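Local coordinates for chitinase (Paenibacillus sp. FPU-7, PDB 5GZT), which probably cleaves the beta-1,4 linkages between N-acetylglucosamine units inside chitin and chitodextrin chains, acting as an endochitinase, at residues T330-E333 and A334-I337; A865-P868 and E869-E872. All blocks are in the same frame, centred on the assembly; numbering follows the deposited sequence.

Interaction 1: T330-E333 and A334-I337; sequences TITE and ADRI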
loop_
_atom_site.group_PDB
_atom_site.type_symbol
_atom_site.label_atom_id
_atom_site.label_comp_id
_atom_site.label_asym_id
_atom_site.label_seq_id
_atom_site.Cartn_x
_atom_site.Cartn_y
_atom_site.Cartn_z
ATOM N N THR B 330 11.019 4.731 31.204
ATOM C CA THR B 330 11.623 5.925 30.635
ATOM C C THR B 330 10.569 7.025 30.463
ATOM O O THR B 330 10.885 8.180 30.202
ATOM C CB THR B 330 12.245 5.467 29.284
ATOM O OG1 THR B 330 13.473 4.779 29.595
ATOM C CG2 THR B 330 12.436 6.566 28.260
ATOM N N ILE B 331 9.309 6.641 30.564
ATOM C CA ILE B 331 8.215 7.569 30.431
ATOM C C ILE B 331 7.621 7.845 31.820
ATOM O O ILE B 331 8.154 7.370 32.854
ATOM C CB ILE B 331 7.214 7.030 29.393
ATOM C CG1 ILE B 331 6.676 5.634 29.814
ATOM C CG2 ILE B 331 7.919 7.017 28.024
ATOM C CD1 ILE B 331 5.577 5.015 28.934
ATOM N N THR B 332 6.550 8.630 31.853
ATOM C CA THR B 332 5.962 8.968 33.160
ATOM C C THR B 332 4.943 7.977 33.564
ATOM O O THR B 332 4.448 7.185 32.741
ATOM C CB THR B 332 5.273 10.302 33.134
ATOM O OG1 THR B 332 4.120 10.233 32.311
ATOM C CG2 THR B 332 6.260 11.349 32.601
ATOM N N GLU B 333 4.612 7.989 34.858
ATOM C CA GLU B 333 3.556 7.121 35.322
ATOM C C GLU B 333 2.273 7.380 34.511
ATOM O O GLU B 333 1.579 6.446 34.117
ATOM C CB GLU B 333 3.317 7.305 36.842
ATOM C CG GLU B 333 2.329 6.336 37.449
ATOM C CD GLU B 333 2.775 4.883 37.299
ATOM O OE1 GLU B 333 3.986 4.631 37.160
ATOM O OE2 GLU B 333 1.900 3.992 37.325
ATOM N N ALA B 334 1.946 8.643 34.238
ATOM C CA ALA B 334 0.696 8.929 33.496
ATOM C C ALA B 334 0.803 8.378 32.067
ATOM O O ALA B 334 -0.187 7.945 31.488
ATOM C CB ALA B 334 0.437 10.438 33.455
ATOM N N ASP B 335 2.005 8.452 31.501
ATOM C CA ASP B 335 2.243 7.834 30.158
ATOM C C ASP B 335 1.983 6.295 30.226
ATOM O O ASP B 335 1.319 5.750 29.356
ATOM C CB ASP B 335 3.676 8.101 29.630
ATOM C CG ASP B 335 3.943 9.539 29.302
ATOM O OD1 ASP B 335 3.041 10.342 28.946
ATOM O OD2 ASP B 335 5.130 9.865 29.385
ATOM N N ARG B 336 2.464 5.619 31.267
ATOM C CA ARG B 336 2.216 4.161 31.394
ATOM C C ARG B 336 0.762 3.837 31.545
ATOM O O ARG B 336 0.233 2.868 30.946
ATOM C CB ARG B 336 3.008 3.539 32.552
ATOM C CG ARG B 336 4.506 3.471 32.303
ATOM C CD ARG B 336 5.233 2.760 33.435
ATOM N NE ARG B 336 5.428 3.692 34.566
ATOM C CZ ARG B 336 6.412 4.585 34.685
ATOM N NH1 ARG B 336 7.367 4.709 33.786
ATOM N NH2 ARG B 336 6.429 5.396 35.724
ATOM N N ILE B 337 0.072 4.667 32.289
ATOM C CA ILE B 337 -1.366 4.465 32.460
ATOM C C ILE B 337 -2.090 4.535 31.116
ATOM O O ILE B 337 -2.945 3.709 30.863
ATOM C CB ILE B 337 -1.980 5.471 33.472
ATOM C CG1 ILE B 337 -1.446 5.145 34.894
ATOM C CG2 ILE B 337 -3.522 5.448 33.405
ATOM C CD1 ILE B 337 -1.686 6.232 35.944
HETATM O O HOH W 1 8.311 7.356 36.151
#

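Interaction 2: A865-P868 and E869-E872; sequences ALTP and ETRE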
loop_
_atom_site.group_PDB
_atom_site.type_symbol
_atom_site.label_atom_id
_atom_site.label_comp_id
_atom_site.label_asym_id
_atom_site.label_seq_id
_atom_site.Cartn_x
_atom_site.Cartn_y
_atom_site.Cartn_z
ATOM N N ALA B 865 -34.321 31.226 -23.081
ATOM C CA ALA B 865 -32.957 31.093 -23.606
ATOM C C ALA B 865 -32.853 30.429 -24.959
ATOM O O ALA B 865 -31.757 30.374 -25.558
ATOM C CB ALA B 865 -32.060 30.366 -22.617
ATOM N N LEU B 866 -33.990 29.998 -25.517
ATOM C CA LEU B 866 -34.000 29.086 -26.656
ATOM C C LEU B 866 -33.596 29.663 -27.985
ATOM O O LEU B 866 -32.824 29.076 -28.633
ATOM C CB LEU B 866 -35.357 28.360 -26.696
ATOM C CG LEU B 866 -35.467 27.020 -27.387
ATOM C CD1 LEU B 866 -34.684 25.953 -26.684
ATOM C CD2 LEU B 866 -36.980 26.650 -27.563
ATOM N N THR B 867 -33.942 30.879 -28.349
ATOM C CA THR B 867 -33.643 31.363 -29.689
ATOM C C THR B 867 -33.168 32.794 -29.554
ATOM O O THR B 867 -33.367 33.394 -28.540
ATOM C CB THR B 867 -34.892 31.410 -30.559
ATOM O OG1 THR B 867 -35.814 32.355 -30.009
ATOM C CG2 THR B 867 -35.573 30.019 -30.590
ATOM N N PRO B 868 -32.557 33.352 -30.602
ATOM C CA PRO B 868 -32.209 34.761 -30.499
ATOM C C PRO B 868 -33.398 35.654 -30.160
ATOM O O PRO B 868 -33.241 36.662 -29.431
ATOM C CB PRO B 868 -31.595 35.087 -31.891
ATOM C CG PRO B 868 -31.087 33.752 -32.382
ATOM C CD PRO B 868 -32.072 32.736 -31.858
ATOM N N GLU B 869 -34.591 35.253 -30.604
ATOM C CA GLU B 869 -35.749 36.100 -30.467
ATOM C C GLU B 869 -36.224 36.083 -29.039
ATOM O O GLU B 869 -36.606 37.086 -28.539
ATOM C CB GLU B 869 -36.917 35.630 -31.394
ATOM C CG GLU B 869 -36.664 35.929 -32.856
ATOM C CD GLU B 869 -35.842 34.853 -33.619
ATOM O OE1 GLU B 869 -35.340 33.835 -33.052
ATOM O OE2 GLU B 869 -35.713 35.052 -34.849
ATOM N N THR B 870 -36.241 34.935 -28.405
ATOM C CA THR B 870 -36.752 34.889 -27.003
ATOM C C THR B 870 -35.765 35.564 -26.044
ATOM O O THR B 870 -36.170 36.220 -25.061
ATOM C CB THR B 870 -37.038 33.475 -26.565
ATOM O OG1 THR B 870 -35.906 32.649 -26.789
ATOM C CG2 THR B 870 -38.201 32.890 -27.399
ATOM N N ARG B 871 -34.480 35.432 -26.337
ATOM C CA ARG B 871 -33.411 36.046 -25.492
ATOM C C ARG B 871 -33.545 37.569 -25.541
ATOM O O ARG B 871 -33.569 38.241 -24.520
ATOM C CB ARG B 871 -32.009 35.587 -26.000
ATOM C CG ARG B 871 -31.829 34.121 -25.776
ATOM C CD ARG B 871 -30.449 33.603 -25.903
ATOM N NE ARG B 871 -29.970 33.523 -27.261
ATOM C CZ ARG B 871 -29.931 32.442 -28.051
ATOM N NH1 ARG B 871 -30.386 31.310 -27.691
ATOM N NH2 ARG B 871 -29.367 32.535 -29.260
ATOM N N GLU B 872 -33.705 38.072 -26.757
ATOM C CA GLU B 872 -33.967 39.447 -27.039
ATOM C C GLU B 872 -35.172 39.982 -26.270
ATOM O O GLU B 872 -35.090 41.015 -25.566
ATOM C CB GLU B 872 -34.116 39.620 -28.577
ATOM C CG GLU B 872 -34.528 41.011 -29.039
ATOM C CD GLU B 872 -33.346 41.954 -29.066
ATOM O OE1 GLU B 872 -32.182 41.419 -29.042
ATOM O OE2 GLU B 872 -33.611 43.195 -29.130
HETATM O O HOH W 2 -29.989 28.763 -29.030
#

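Interaction 1: T330-E333 and A334-I337
Thr332 and Asp335 form a capping box at the surface, where the loop that follows helix 323-326 turns into helix 333-340. Thr332 is the N-cap: chi1 68° turns its OG1 inward over its own backbone, toward the first helical amides, and it accepts from Asp335 N at 2.9 Å. In return Thr332 N donates to Asp335 OD2 over 3.1 Å in an almost straight bond (172°), meeting the oxygen from above the carboxylate plane. A carboxylate held at this end probably also gains from the helix dipole. One residue earlier, Ile331 lays CD1 against Asp335 CB (3.7 Å) and Arg336 CG. Arg336 folds back over the first turn, its chain bent at chi3. NE and NH2 both grip one oxygen of Glu333, NH2 to OE1 at 2.9 Å, in a side-on salt bridge; the carboxylate is turned 53° from the guanidinium plane. One guanidinium face lies over Thr332 O. NH1 bonds weakly to Ile331 O (2.9 Å), and a water accepting from NH2 adds a second weak link to that oxygen. Arg340, two turns on from Glu333 in helix 333-340, forms a salt bridge with Glu333 OE2, and Asp328 O, in the loop after helix 323-326, takes a bond from Arg336 NH1.

Interaction 2: A865-P868 and E869-E872
In Thr867 and Thr870, chi1 values of 64° and 52° swing both hydroxyls in over their own backbones, each toward the other residue's amide. Thr870 N donates to Thr867 OG1 at 3.1 Å, and Thr867 N to Thr870 OG1, also at 3.1 Å; Glu869 N adds a weak bond to Thr867 OG1. This reciprocal pair is a capping box, with Thr867 as N-cap of helix 868-884 and Pro868 opening the first turn, in a family 18 glycosyl hydrolase domain. Thr870 OG1 is also bonded to Ala864 O, tying the cap to the end of helix 861-864. Arg871, bent at chi3 (-74°), doubles back over the turn toward the preceding loop. Its NH1 reaches Ala865 O at 2.7 Å, with that oxygen in the guanidinium plane, and a water links NH1 to Leu866 O. One guanidinium face lies over the Thr867-Pro868 peptide, with Thr867 C 3.6 Å from CZ. The proline ring runs alongside the arginine, its CD 3.8 Å from NH2. Arg871 further touches Ala917 and Leu921 of helix 911-933, and Glu872 pairs with Lys925 of that same helix.

In the fold
Interactions 1 and 2 come in series along the chain, one in each family 18 glycosyl hydrolase region, with the immunoglobulin-like region between them in sequence. Their centres are 76 Å apart, on opposite sides of the chain's centre, and their nearest atoms about 66 Å; they do not touch and lie on different helices of different domains. Interaction 1 starts helix 333-340, which lies with helix 344-352 between the second and third barrel strands (303-312 and 362-368); interaction 2 starts helix 868-884, which follows the short helix 861-864 between the third and fourth (848-854 and 889-893). The same solution, a capping box plus an arginine folded back onto the entering loop, thus begins a helix in both TIM-barrel regions, at non-equivalent positions.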